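PDB 4L6D: 5-carboxyvanillate decarboxylase from Sphingomonas paucimobilis, which probably removes a carboxyl group from 5-carboxyvanillate to give vanillate, using a manganese-dependent amidohydrolase-type barrel. Local coordinates for residues Leu114-Pro119 with Gly140-Ser145; Glu9-Gln14 with Asp98-Thr103; Asp149-Asp154 with Ser203-Arg208. All blocks are in the same frame, centred on the assembly; numbering follows the deposited sequence.

Contact 1: residues Leu114-Pro119 with Gly140-Ser145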
ATOM      1  N   LEU A 114       7.568  -4.768 -25.265  1.00  5.01           N
ATOM      2  CA  LEU A 114       8.448  -4.003 -24.395  1.00  4.93           C
ATOM      3  C   LEU A 114       9.776  -4.728 -24.286  1.00  6.61           C
ATOM      4  O   LEU A 114       9.821  -5.937 -24.026  1.00  7.17           O
ATOM      5  CB  LEU A 114       7.832  -3.876 -23.005  1.00  4.89           C
ATOM      6  CG  LEU A 114       6.450  -3.208 -22.944  1.00  4.47           C
ATOM      7  CD1 LEU A 114       5.986  -3.122 -21.503  1.00  6.13           C
ATOM      8  CD2 LEU A 114       6.503  -1.813 -23.568  1.00  6.23           C
ATOM      9  N   GLY A 115      10.863  -4.002 -24.504  1.00  5.42           N
ATOM     10  CA  GLY A 115      12.191  -4.555 -24.312  1.00  6.56           C
ATOM     11  C   GLY A 115      12.561  -4.471 -22.852  1.00  5.69           C
ATOM     12  O   GLY A 115      11.936  -3.729 -22.100  1.00  7.01           O
ATOM     13  N   THR A 116      13.570  -5.233 -22.444  1.00  5.85           N
ATOM     14  CA  THR A 116      14.028  -5.201 -21.062  1.00  6.60           C
ATOM     15  C   THR A 116      15.533  -4.989 -21.055  1.00  6.09           C
ATOM     16  O   THR A 116      16.137  -4.750 -22.101  1.00  7.11           O
ATOM     17  CB  THR A 116      13.561  -6.466 -20.258  1.00  5.83           C
ATOM     18  OG1 THR A 116      13.672  -6.231 -18.842  1.00  6.92           O
ATOM     19  CG2 THR A 116      14.344  -7.709 -20.647  1.00  7.36           C
ATOM     20  N   PHE A 117      16.131  -5.023 -19.875  1.00  5.98           N
ATOM     21  CA  PHE A 117      17.557  -4.778 -19.746  1.00  6.45           C
ATOM     22  C   PHE A 117      18.031  -5.293 -18.404  1.00  7.66           C
ATOM     23  O   PHE A 117      17.226  -5.651 -17.551  1.00  7.74           O
ATOM     24  CB  PHE A 117      17.867  -3.279 -19.879  1.00  7.76           C
ATOM     25  CG  PHE A 117      16.991  -2.394 -19.029  1.00  5.75           C
ATOM     26  CD1 PHE A 117      15.759  -1.944 -19.512  1.00  6.91           C
ATOM     27  CD2 PHE A 117      17.395  -2.001 -17.763  1.00  6.68           C
ATOM     28  CE1 PHE A 117      14.941  -1.136 -18.740  1.00  7.29           C
ATOM     29  CE2 PHE A 117      16.573  -1.173 -16.984  1.00  5.49           C
ATOM     30  CZ  PHE A 117      15.348  -0.747 -17.482  1.00  5.41           C
ATOM     31  N   ALA A 118      19.345  -5.307 -18.220  1.00  6.99           N
ATOM     32  CA  ALA A 118      19.936  -5.784 -16.979  1.00  7.60           C
ATOM     33  C   ALA A 118      20.552  -4.620 -16.198  1.00  8.22           C
ATOM     34  O   ALA A 118      21.703  -4.262 -16.447  1.00  7.86           O
ATOM     35  CB  ALA A 118      20.998  -6.844 -17.291  1.00  7.07           C
ATOM     36  N   PRO A 119      19.782  -4.027 -15.258  1.00  7.36           N
ATOM     37  CA  PRO A 119      20.268  -2.864 -14.503  1.00  9.21           C
ATOM     38  C   PRO A 119      21.449  -3.205 -13.598  1.00  8.82           C
ATOM     39  O   PRO A 119      22.026  -2.278 -13.031  1.00  8.52           O
ATOM     40  CB  PRO A 119      19.054  -2.463 -13.638  1.00 10.41           C
ATOM     41  CG  PRO A 119      17.890  -3.199 -14.171  1.00  9.39           C
ATOM     42  CD  PRO A 119      18.438  -4.441 -14.822  1.00  7.67           C
ATOM     43  N   GLY A 140       8.366   0.099 -26.005  1.00  5.09           N
ATOM     44  CA  GLY A 140       8.646   0.650 -24.697  1.00  6.56           C
ATOM     45  C   GLY A 140       9.592  -0.275 -23.977  1.00  4.91           C
ATOM     46  O   GLY A 140      10.222  -1.124 -24.606  1.00  5.61           O
ATOM     47  N   LEU A 141       9.668  -0.120 -22.663  1.00  4.73           N
ATOM     48  CA  LEU A 141      10.567  -0.921 -21.831  1.00  4.76           C
ATOM     49  C   LEU A 141       9.827  -1.509 -20.644  1.00  6.22           C
ATOM     50  O   LEU A 141       8.799  -0.984 -20.218  1.00  5.86           O
ATOM     51  CB  LEU A 141      11.715  -0.052 -21.320  1.00  5.73           C
ATOM     52  CG  LEU A 141      12.644   0.536 -22.376  1.00  5.16           C
ATOM     53  CD1 LEU A 141      13.448   1.695 -21.779  1.00  9.12           C
ATOM     54  CD2 LEU A 141      13.570  -0.508 -22.979  1.00  6.34           C
ATOM     55  N   VAL A 142      10.366  -2.595 -20.094  1.00  5.16           N
ATOM     56  CA  VAL A 142       9.825  -3.193 -18.875  1.00  4.64           C
ATOM     57  C   VAL A 142      10.974  -3.601 -17.967  1.00  4.57           C
ATOM     58  O   VAL A 142      12.025  -4.067 -18.427  1.00  5.70           O
ATOM     59  CB  VAL A 142       8.906  -4.410 -19.178  1.00  4.54           C
ATOM     60  CG1 VAL A 142       9.660  -5.512 -19.920  1.00  7.04           C
ATOM     61  CG2 VAL A 142       8.274  -4.971 -17.895  1.00  6.78           C
ATOM     62  N   ILE A 143      10.775  -3.386 -16.678  1.00  5.52           N
ATOM     63  CA  ILE A 143      11.701  -3.855 -15.658  1.00  4.98           C
ATOM     64  C   ILE A 143      10.855  -4.264 -14.446  1.00  4.99           C
ATOM     65  O   ILE A 143       9.753  -3.742 -14.252  1.00  5.77           O
ATOM     66  CB  ILE A 143      12.766  -2.773 -15.312  1.00  4.98           C
ATOM     67  CG1 ILE A 143      14.032  -3.426 -14.739  1.00  6.45           C
ATOM     68  CG2 ILE A 143      12.193  -1.724 -14.366  1.00  6.92           C
ATOM     69  CD1 ILE A 143      14.796  -4.299 -15.764  1.00  6.50           C
ATOM     70  N   ASN A 144      11.350  -5.201 -13.644  1.00  4.99           N
ATOM     71  CA  ASN A 144      10.567  -5.756 -12.537  1.00  6.04           C
ATOM     72  C   ASN A 144      11.047  -5.286 -11.179  1.00  9.08           C
ATOM     73  O   ASN A 144      11.965  -5.865 -10.605  1.00  6.71           O
ATOM     74  CB  ASN A 144      10.562  -7.281 -12.615  1.00  5.47           C
ATOM     75  CG  ASN A 144      10.183  -7.758 -13.990  1.00  5.29           C
ATOM     76  OD1 ASN A 144       9.009  -7.683 -14.373  1.00  7.30           O
ATOM     77  ND2 ASN A 144      11.171  -8.181 -14.776  1.00  6.53           N
ATOM     78  N   SER A 145      10.395  -4.244 -10.673  1.00  6.80           N
ATOM     79  CA  SER A 145      10.794  -3.513  -9.476  1.00  5.86           C
ATOM     80  C   SER A 145      12.307  -3.563  -9.202  1.00  7.39           C
ATOM     81  O   SER A 145      13.080  -3.235 -10.093  1.00  8.26           O
ATOM     82  CB  SER A 145       9.943  -3.908  -8.273  1.00  6.99           C
ATOM     83  OG  SER A 145       9.982  -2.874  -7.311  1.00  7.44           O
TER
HETATM   84  O   HOH W   1      11.293  -8.372 -17.641  1.00  8.52           O
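Gly115 and Leu141 pair as parallel neighbours through backbone hydrogen bonds. Gly115 N donates to Gly140 O at 3.0 Å, and Gly115 O receives Val142 N at 2.8 Å, so one residue is bonded through both its amide and its carbonyl. The second bond is nearly collinear with the acceptor carbonyl (C=O...N 167°). Beyond Gly115 the pairing passes to a side chain: Thr116 OG1 donates to Val142 O at 2.8 Å. It reaches that carbonyl because OG1 lies opposite the backbone N (chi1 -163°), and it approaches tilted from the carbonyl plane. A water that accepts from Asn144 ND2 adds a weak bond to the same hydroxyl.

Apolar contacts of Leu114, Phe117 and Pro119 flank these bonds. Leu114 CB meets Val142 CG1 at 3.9 Å, the two side chains crossing at about a right angle, while Leu114 CD2 sits tightly on Gly140 CA at 3.5 Å. Ile143 CD1 makes a CH-pi contact over one face of the Phe117 ring, 3.9 Å from its centroid, and Ile143 CD1 also meets Pro119 CG at 3.6 Å.

Strands 111-115 and 140-144, with helix 122-134 between them, form a beta-alpha-beta unit of the TIM-type barrel. Phe117 and Leu141 pack on helices 122-134 and 158-167, whereas the side chain of Val142 lies about 4 Å from that of His174, a manganese ligand; strand 171-174 continues the sheet beyond 140-144.

Contact 2: residues Glu9-Gln14 with Asp98-Thr103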
ATOM      1  N   GLU A   9       1.087  -8.071 -20.600  1.00  4.26           N
ATOM      2  CA  GLU A   9       0.868  -9.430 -21.051  1.00  4.46           C
ATOM      3  C   GLU A   9       2.200 -10.140 -21.125  1.00  5.33           C
ATOM      4  O   GLU A   9       3.036  -9.836 -21.965  1.00  6.36           O
ATOM      5  CB  GLU A   9       0.106  -9.422 -22.383  1.00  5.77           C
ATOM      6  CG  GLU A   9      -1.086  -8.438 -22.350  1.00  5.90           C
ATOM      7  CD  GLU A   9      -1.904  -8.573 -21.072  1.00  4.86           C
ATOM      8  OE1 GLU A   9      -2.224  -7.533 -20.432  1.00  4.81           O
ATOM      9  OE2 GLU A   9      -2.206  -9.730 -20.697  1.00  5.65           O
ATOM     10  N   ALA A  10       2.385 -11.075 -20.203  1.00  5.14           N
ATOM     11  CA  ALA A  10       3.666 -11.732 -19.995  1.00  4.81           C
ATOM     12  C   ALA A  10       3.977 -12.774 -21.058  1.00  5.10           C
ATOM     13  O   ALA A  10       3.085 -13.465 -21.558  1.00  7.12           O
ATOM     14  CB  ALA A  10       3.682 -12.384 -18.616  1.00  5.34           C
ATOM     15  N   VAL A  11       5.267 -12.900 -21.363  1.00  6.04           N
ATOM     16  CA  VAL A  11       5.768 -13.889 -22.304  1.00  6.80           C
ATOM     17  C   VAL A  11       7.134 -14.355 -21.788  1.00  6.02           C
ATOM     18  O   VAL A  11       7.732 -13.697 -20.947  1.00  6.28           O
ATOM     19  CB  VAL A  11       5.891 -13.281 -23.731  1.00  6.70           C
ATOM     20  CG1 VAL A  11       6.998 -12.207 -23.789  1.00  7.98           C
ATOM     21  CG2 VAL A  11       6.109 -14.347 -24.784  1.00  9.21           C
ATOM     22  N   THR A  12       7.620 -15.491 -22.270  1.00  6.06           N
ATOM     23  CA  THR A  12       9.010 -15.845 -22.016  1.00  6.27           C
ATOM     24  C   THR A  12       9.622 -16.451 -23.268  1.00  8.04           C
ATOM     25  O   THR A  12       8.922 -16.689 -24.256  1.00  7.87           O
ATOM     26  CB  THR A  12       9.180 -16.776 -20.812  1.00  8.98           C
ATOM     27  OG1 THR A  12      10.576 -16.873 -20.485  1.00  8.71           O
ATOM     28  CG2 THR A  12       8.618 -18.172 -21.108  1.00  8.29           C
ATOM     29  N   PHE A  13      10.926 -16.685 -23.217  1.00  6.85           N
ATOM     30  CA  PHE A  13      11.674 -17.222 -24.346  1.00  7.22           C
ATOM     31  C   PHE A  13      12.609 -18.296 -23.825  1.00  7.56           C
ATOM     32  O   PHE A  13      13.064 -18.217 -22.683  1.00  8.53           O
ATOM     33  CB  PHE A  13      12.475 -16.108 -25.032  1.00  7.20           C
ATOM     34  CG  PHE A  13      11.637 -14.931 -25.445  1.00  6.89           C
ATOM     35  CD1 PHE A  13      10.819 -15.008 -26.563  1.00  6.96           C
ATOM     36  CD2 PHE A  13      11.675 -13.753 -24.718  1.00  9.45           C
ATOM     37  CE1 PHE A  13      10.033 -13.922 -26.939  1.00 10.35           C
ATOM     38  CE2 PHE A  13      10.901 -12.659 -25.091  1.00  8.19           C
ATOM     39  CZ  PHE A  13      10.080 -12.749 -26.206  1.00  8.26           C
ATOM     40  N   GLN A  14      12.894 -19.302 -24.647  1.00  8.44           N
ATOM     41  CA  GLN A  14      13.654 -20.458 -24.175  1.00  8.69           C
ATOM     42  C   GLN A  14      15.001 -20.152 -23.497  1.00 10.69           C
ATOM     43  O   GLN A  14      15.314 -20.756 -22.478  1.00  8.56           O
ATOM     44  CB  GLN A  14      13.813 -21.509 -25.280  1.00  8.82           C
ATOM     45  CG  GLN A  14      14.074 -22.921 -24.753  1.00 14.76           C
ATOM     46  CD  GLN A  14      12.956 -23.415 -23.849  1.00 21.14           C
ATOM     47  OE1 GLN A  14      11.774 -23.210 -24.136  1.00 23.04           O
ATOM     48  NE2 GLN A  14      13.325 -24.054 -22.742  1.00 18.82           N
ATOM     49  N   ASP A  98      15.890  -9.318 -28.906  1.00  7.39           N
ATOM     50  CA  ASP A  98      15.852  -9.737 -30.302  1.00  8.49           C
ATOM     51  C   ASP A  98      14.653 -10.644 -30.540  1.00  8.81           C
ATOM     52  O   ASP A  98      13.962 -10.516 -31.548  1.00  8.48           O
ATOM     53  CB  ASP A  98      17.126 -10.486 -30.691  1.00  8.19           C
ATOM     54  CG  ASP A  98      18.310  -9.572 -30.891  1.00 12.05           C
ATOM     55  OD1 ASP A  98      18.112  -8.347 -30.981  1.00 11.56           O
ATOM     56  OD2 ASP A  98      19.444 -10.093 -30.993  1.00 13.44           O
ATOM     57  N   LEU A  99      14.417 -11.572 -29.614  1.00  7.74           N
ATOM     58  CA  LEU A  99      13.306 -12.504 -29.768  1.00  8.64           C
ATOM     59  C   LEU A  99      11.959 -11.786 -29.638  1.00  7.90           C
ATOM     60  O   LEU A  99      11.011 -12.103 -30.356  1.00  9.15           O
ATOM     61  CB  LEU A  99      13.422 -13.658 -28.763  1.00  7.72           C
ATOM     62  CG  LEU A  99      14.562 -14.628 -29.089  1.00  8.68           C
ATOM     63  CD1 LEU A  99      14.755 -15.633 -27.966  1.00 10.62           C
ATOM     64  CD2 LEU A  99      14.283 -15.355 -30.397  1.00 10.23           C
ATOM     65  N   MET A 100      11.885 -10.814 -28.733  1.00  6.81           N
ATOM     66  CA  MET A 100      10.685  -9.985 -28.625  1.00  7.25           C
ATOM     67  C   MET A 100      10.402  -9.239 -29.937  1.00  6.97           C
ATOM     68  O   MET A 100       9.273  -9.249 -30.439  1.00  7.66           O
ATOM     69  CB  MET A 100      10.820  -8.975 -27.486  1.00  9.23           C
ATOM     70  CG  MET A 100       9.598  -8.060 -27.332  1.00  7.78           C
ATOM     71  SD  MET A 100       8.155  -8.943 -26.710  1.00  6.76           S
ATOM     72  CE  MET A 100       8.564  -9.059 -24.976  1.00  6.05           C
ATOM     73  N   ALA A 101      11.422  -8.602 -30.501  1.00  8.33           N
ATOM     74  CA  ALA A 101      11.236  -7.891 -31.770  1.00  7.84           C
ATOM     75  C   ALA A 101      10.807  -8.821 -32.901  1.00  7.97           C
ATOM     76  O   ALA A 101       9.957  -8.473 -33.721  1.00  9.66           O
ATOM     77  CB  ALA A 101      12.498  -7.104 -32.157  1.00  9.65           C
ATOM     78  N   GLN A 102      11.380 -10.017 -32.938  1.00  7.96           N
ATOM     79  CA  GLN A 102      11.030 -10.977 -33.974  1.00  8.88           C
ATOM     80  C   GLN A 102       9.614 -11.514 -33.786  1.00  7.78           C
ATOM     81  O   GLN A 102       8.899 -11.746 -34.763  1.00 10.11           O
ATOM     82  CB  GLN A 102      12.048 -12.118 -34.028  1.00  8.28           C
ATOM     83  CG  GLN A 102      13.396 -11.648 -34.564  1.00  8.58           C
ATOM     84  CD  GLN A 102      14.534 -12.633 -34.346  1.00 13.38           C
ATOM     85  OE1 GLN A 102      14.317 -13.823 -34.126  1.00 15.65           O
ATOM     86  NE2 GLN A 102      15.759 -12.127 -34.394  1.00 18.39           N
ATOM     87  N   THR A 103       9.211 -11.698 -32.532  1.00  7.43           N
ATOM     88  CA  THR A 103       7.842 -12.106 -32.234  1.00  8.78           C
ATOM     89  C   THR A 103       6.845 -11.045 -32.687  1.00 11.14           C
ATOM     90  O   THR A 103       5.830 -11.344 -33.327  1.00 10.86           O
ATOM     91  CB  THR A 103       7.680 -12.363 -30.738  1.00 10.29           C
ATOM     92  OG1 THR A 103       8.500 -13.479 -30.381  1.00 11.59           O
ATOM     93  CG2 THR A 103       6.224 -12.669 -30.393  1.00  9.46           C
TER
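In this amidohydrolase TIM-type barrel, the C-terminal end of strand 5-11 and the residues leading into helix 14-23 pack against helix 86-106, with Phe13 and Val11 meeting one side of that helix. No hydrogen bond crosses between the two segments, and Phe13 gives the largest share of the 224 Å² they bury together.

Leu99 CB stands over one face of the Phe13 ring in a CH-pi contact, 3.9 Å from the centroid and 20° off the ring normal, while Leu99 CD1 reaches back to Phe13 CB at 3.7 Å; the two side chains thus run antiparallel alongside each other. At the far end of the ring, Phe13 CZ approaches Met100 CB at 4.1 Å. A smaller residue such as alanine at Phe13 would probably leave a gap beside Leu99 CB and Met100 CB, and the turn into helix 14-23 would lose its packing on them.

Deeper in, Val11 CG1 touches Met100 CE at 3.7 Å. The methionine starts with CG opposite its backbone N (chi1 179°) and then bends at chi2 and chi3, which carries its methyl toward the strand, while its side chain also packs on Leu74 of strand 71-76.

Thr103 OG1 lies near the plane of the Phe13 ring, at its edge, 3.8 Å from CE1. Thr103 OG1 also donates to Leu99 O at 2.9 Å, an oxygen that Thr103 N reaches from the opposite face of the carbonyl plane.

Contact 3: residues Asp149-Asp154 with Ser203-Arg208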
ATOM      1  N   ASP A 149      18.328  -5.755  -4.804  1.00  6.67           N
ATOM      2  CA  ASP A 149      17.723  -5.281  -3.562  1.00  7.98           C
ATOM      3  C   ASP A 149      17.942  -3.795  -3.339  1.00  8.21           C
ATOM      4  O   ASP A 149      17.960  -3.316  -2.208  1.00  8.79           O
ATOM      5  CB  ASP A 149      18.211  -6.128  -2.394  1.00  8.04           C
ATOM      6  CG  ASP A 149      17.922  -7.590  -2.616  1.00 10.70           C
ATOM      7  OD1 ASP A 149      16.725  -7.941  -2.609  1.00  8.57           O
ATOM      8  OD2 ASP A 149      18.883  -8.367  -2.859  1.00 11.72           O
ATOM      9  N   LEU A 150      18.095  -3.075  -4.444  1.00  6.45           N
ATOM     10  CA  LEU A 150      18.155  -1.621  -4.434  1.00  6.40           C
ATOM     11  C   LEU A 150      16.980  -1.099  -5.228  1.00  6.14           C
ATOM     12  O   LEU A 150      16.521  -1.743  -6.178  1.00  7.54           O
ATOM     13  CB  LEU A 150      19.441  -1.132  -5.088  1.00  9.36           C
ATOM     14  CG  LEU A 150      20.740  -1.576  -4.441  1.00 11.29           C
ATOM     15  CD1 LEU A 150      21.907  -1.158  -5.308  1.00 15.10           C
ATOM     16  CD2 LEU A 150      20.854  -0.983  -3.056  1.00 15.77           C
ATOM     17  N   TYR A 151      16.512   0.093  -4.854  1.00  5.89           N
ATOM     18  CA  TYR A 151      15.406   0.742  -5.537  1.00  5.56           C
ATOM     19  C   TYR A 151      15.914   1.844  -6.466  1.00  5.58           C
ATOM     20  O   TYR A 151      17.097   2.199  -6.426  1.00  6.58           O
ATOM     21  CB  TYR A 151      14.396   1.259  -4.509  1.00  6.59           C
ATOM     22  CG  TYR A 151      13.767   0.111  -3.757  1.00  6.75           C
ATOM     23  CD1 TYR A 151      12.880  -0.746  -4.397  1.00  7.23           C
ATOM     24  CD2 TYR A 151      14.073  -0.135  -2.425  1.00  8.01           C
ATOM     25  CE1 TYR A 151      12.312  -1.827  -3.732  1.00  6.44           C
ATOM     26  CE2 TYR A 151      13.507  -1.220  -1.744  1.00  8.77           C
ATOM     27  CZ  TYR A 151      12.623  -2.052  -2.403  1.00  7.78           C
ATOM     28  OH  TYR A 151      12.059  -3.125  -1.732  1.00  7.33           O
ATOM     29  N   TYR A 152      15.023   2.378  -7.299  1.00  5.31           N
ATOM     30  CA  TYR A 152      15.465   3.208  -8.423  1.00  5.35           C
ATOM     31  C   TYR A 152      15.693   4.677  -8.080  1.00  7.46           C
ATOM     32  O   TYR A 152      15.920   5.494  -8.971  1.00  8.66           O
ATOM     33  CB  TYR A 152      14.576   3.014  -9.663  1.00  5.98           C
ATOM     34  CG  TYR A 152      14.705   1.601 -10.187  1.00  5.81           C
ATOM     35  CD1 TYR A 152      15.963   1.024 -10.357  1.00  7.20           C
ATOM     36  CD2 TYR A 152      13.585   0.823 -10.435  1.00  6.43           C
ATOM     37  CE1 TYR A 152      16.097  -0.281 -10.791  1.00  9.76           C
ATOM     38  CE2 TYR A 152      13.707  -0.479 -10.888  1.00  5.29           C
ATOM     39  CZ  TYR A 152      14.964  -1.027 -11.053  1.00  6.76           C
ATOM     40  OH  TYR A 152      15.107  -2.331 -11.482  1.00  7.23           O
ATOM     41  N   ASP A 153      15.660   4.990  -6.787  1.00  6.47           N
ATOM     42  CA  ASP A 153      16.218   6.247  -6.295  1.00  6.79           C
ATOM     43  C   ASP A 153      17.745   6.199  -6.221  1.00  8.59           C
ATOM     44  O   ASP A 153      18.393   7.232  -6.154  1.00  9.09           O
ATOM     45  CB  ASP A 153      15.656   6.596  -4.912  1.00  5.87           C
ATOM     46  CG  ASP A 153      15.954   5.534  -3.860  1.00  8.56           C
ATOM     47  OD1 ASP A 153      15.597   4.358  -4.081  1.00  7.91           O
ATOM     48  OD2 ASP A 153      16.521   5.886  -2.799  1.00  9.21           O
ATOM     49  N   ASP A 154      18.328   5.005  -6.220  1.00  6.37           N
ATOM     50  CA  ASP A 154      19.767   4.884  -6.023  1.00  8.32           C
ATOM     51  C   ASP A 154      20.508   5.448  -7.240  1.00  8.56           C
ATOM     52  O   ASP A 154      20.193   5.089  -8.373  1.00  7.60           O
ATOM     53  CB  ASP A 154      20.142   3.419  -5.789  1.00  8.04           C
ATOM     54  CG  ASP A 154      21.555   3.252  -5.252  1.00 12.32           C
ATOM     55  OD1 ASP A 154      22.511   3.772  -5.862  1.00 10.88           O
ATOM     56  OD2 ASP A 154      21.704   2.603  -4.195  1.00 18.89           O
ATOM     57  N   SER A 203       5.098  -0.308  -5.334  1.00  4.60           N
ATOM     58  CA  SER A 203       4.699   1.033  -4.924  1.00  4.00           C
ATOM     59  C   SER A 203       5.797   1.700  -4.112  1.00  4.19           C
ATOM     60  O   SER A 203       6.046   2.895  -4.272  1.00  4.30           O
ATOM     61  CB  SER A 203       3.380   1.038  -4.137  1.00  4.52           C
ATOM     62  OG  SER A 203       3.476   0.270  -2.948  1.00  5.76           O
ATOM     63  N   THR A 204       6.454   0.949  -3.235  1.00  5.28           N
ATOM     64  CA  THR A 204       7.522   1.543  -2.428  1.00  4.72           C
ATOM     65  C   THR A 204       8.691   2.005  -3.299  1.00  4.66           C
ATOM     66  O   THR A 204       9.247   3.073  -3.076  1.00  5.17           O
ATOM     67  CB  THR A 204       7.973   0.594  -1.310  1.00  4.84           C
ATOM     68  OG1 THR A 204       6.861   0.340  -0.435  1.00  6.08           O
ATOM     69  CG2 THR A 204       9.114   1.195  -0.502  1.00  6.74           C
ATOM     70  N   ASN A 205       9.045   1.200  -4.295  1.00  4.83           N
ATOM     71  CA  ASN A 205      10.053   1.583  -5.276  1.00  7.19           C
ATOM     72  C   ASN A 205       9.666   2.926  -5.904  1.00  4.89           C
ATOM     73  O   ASN A 205      10.436   3.896  -5.878  1.00  4.63           O
ATOM     74  CB  ASN A 205      10.150   0.480  -6.340  1.00  5.26           C
ATOM     75  CG  ASN A 205      11.444   0.539  -7.153  1.00  6.65           C
ATOM     76  OD1 ASN A 205      12.165   1.532  -7.142  1.00  7.49           O
ATOM     77  ND2 ASN A 205      11.736  -0.556  -7.861  1.00  6.86           N
ATOM     78  N   ALA A 206       8.443   3.009  -6.421  1.00  4.47           N
ATOM     79  CA  ALA A 206       8.009   4.230  -7.084  1.00  4.20           C
ATOM     80  C   ALA A 206       7.966   5.451  -6.162  1.00  4.33           C
ATOM     81  O   ALA A 206       8.313   6.568  -6.580  1.00  6.20           O
ATOM     82  CB  ALA A 206       6.655   4.018  -7.763  1.00  5.23           C
ATOM     83  N   VAL A 207       7.519   5.256  -4.923  1.00  4.48           N
ATOM     84  CA  VAL A 207       7.499   6.371  -3.981  1.00  4.55           C
ATOM     85  C   VAL A 207       8.923   6.869  -3.687  1.00  7.04           C
ATOM     86  O   VAL A 207       9.159   8.075  -3.621  1.00  5.87           O
ATOM     87  CB  VAL A 207       6.740   5.996  -2.690  1.00  4.69           C
ATOM     88  CG1 VAL A 207       6.931   7.056  -1.609  1.00  7.03           C
ATOM     89  CG2 VAL A 207       5.265   5.816  -3.006  1.00  5.91           C
ATOM     90  N   ARG A 208       9.874   5.948  -3.540  1.00  6.07           N
ATOM     91  CA  ARG A 208      11.270   6.334  -3.350  1.00  5.17           C
ATOM     92  C   ARG A 208      11.756   7.136  -4.555  1.00  6.33           C
ATOM     93  O   ARG A 208      12.457   8.134  -4.404  1.00  6.36           O
ATOM     94  CB  ARG A 208      12.181   5.114  -3.152  1.00  5.29           C
ATOM     95  CG  ARG A 208      11.940   4.341  -1.858  1.00  9.01           C
ATOM     96  CD  ARG A 208      12.886   3.125  -1.769  1.00  7.27           C
ATOM     97  NE  ARG A 208      14.277   3.567  -1.657  1.00  5.86           N
ATOM     98  CZ  ARG A 208      14.938   3.690  -0.513  1.00  9.10           C
ATOM     99  NH1 ARG A 208      14.374   3.333   0.636  1.00  8.86           N
ATOM    100  NH2 ARG A 208      16.179   4.154  -0.513  1.00 10.60           N
TER
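A buried polar contact joins the loop after strand 140-144 to helix 197-211, through one salt bridge and one side-chain-to-backbone hydrogen bond. The loop makes a type I beta turn from Tyr151 to Asp154, which sets Tyr151, Tyr152 and Asp153 against Asn205 and Arg208.

NE and NH2 of Arg208 each take one oxygen of Asp153. Arg208 NE donates to Asp153 OD1 at 2.9 Å, almost straight (175°) and within the guanidinium plane, although OD1 is met from above the carboxylate plane. The second bond, from Arg208 NH2 to Asp153 OD2 on its syn side, is more bent at 140°. The two flat groups are turned 58° apart. An extended run from CB to CD brings Arg208 CD to Tyr151 CD2 at 3.5 Å, and a bend at chi3 then turns NE and the guanidinium toward Asp153.

Asn205 OD1 accepts Tyr152 N at 3.0 Å, and Asn205 ND2 donates to Ser145 OG, so both polar ends of the amide are held. The amide meets the edge of the Tyr151 ring, with Asn205 CG 3.4 Å from Tyr151 CD1.

The surroundings extend into the second subunit, where Asp188 of that chain forms a salt bridge with Arg208 and its Tyr189 hydrogen-bonds Asp153 OD2. Within the chain, Tyr151 OH bonds Glu201 of helix 197-211, and the Tyr152 ring packs edge-to-face with Phe157 just before helix 158-167.

In the fold
From the N terminus, contact 2 closes first, bringing the end of strand 5-11 to helix 86-106 across 83 intervening residues. Contact 1 follows, spanning the 20 residues that include helix 122-134, and contact 3 then spans 48 residues to reach helix 197-211. The three are in series, neither nested nor crossed. Contacts 1 and 2 touch where Leu114 O packs on Met100 CE, helix 86-106 and strand 111-115 being successive elements of the chain. Ser145 connects contact 1 to contact 3 through a probable hydrogen bond between its OG and Asn205 ND2. Contacts 2 and 3, with centres 27 Å apart, lie on opposite sides of the chain's centre.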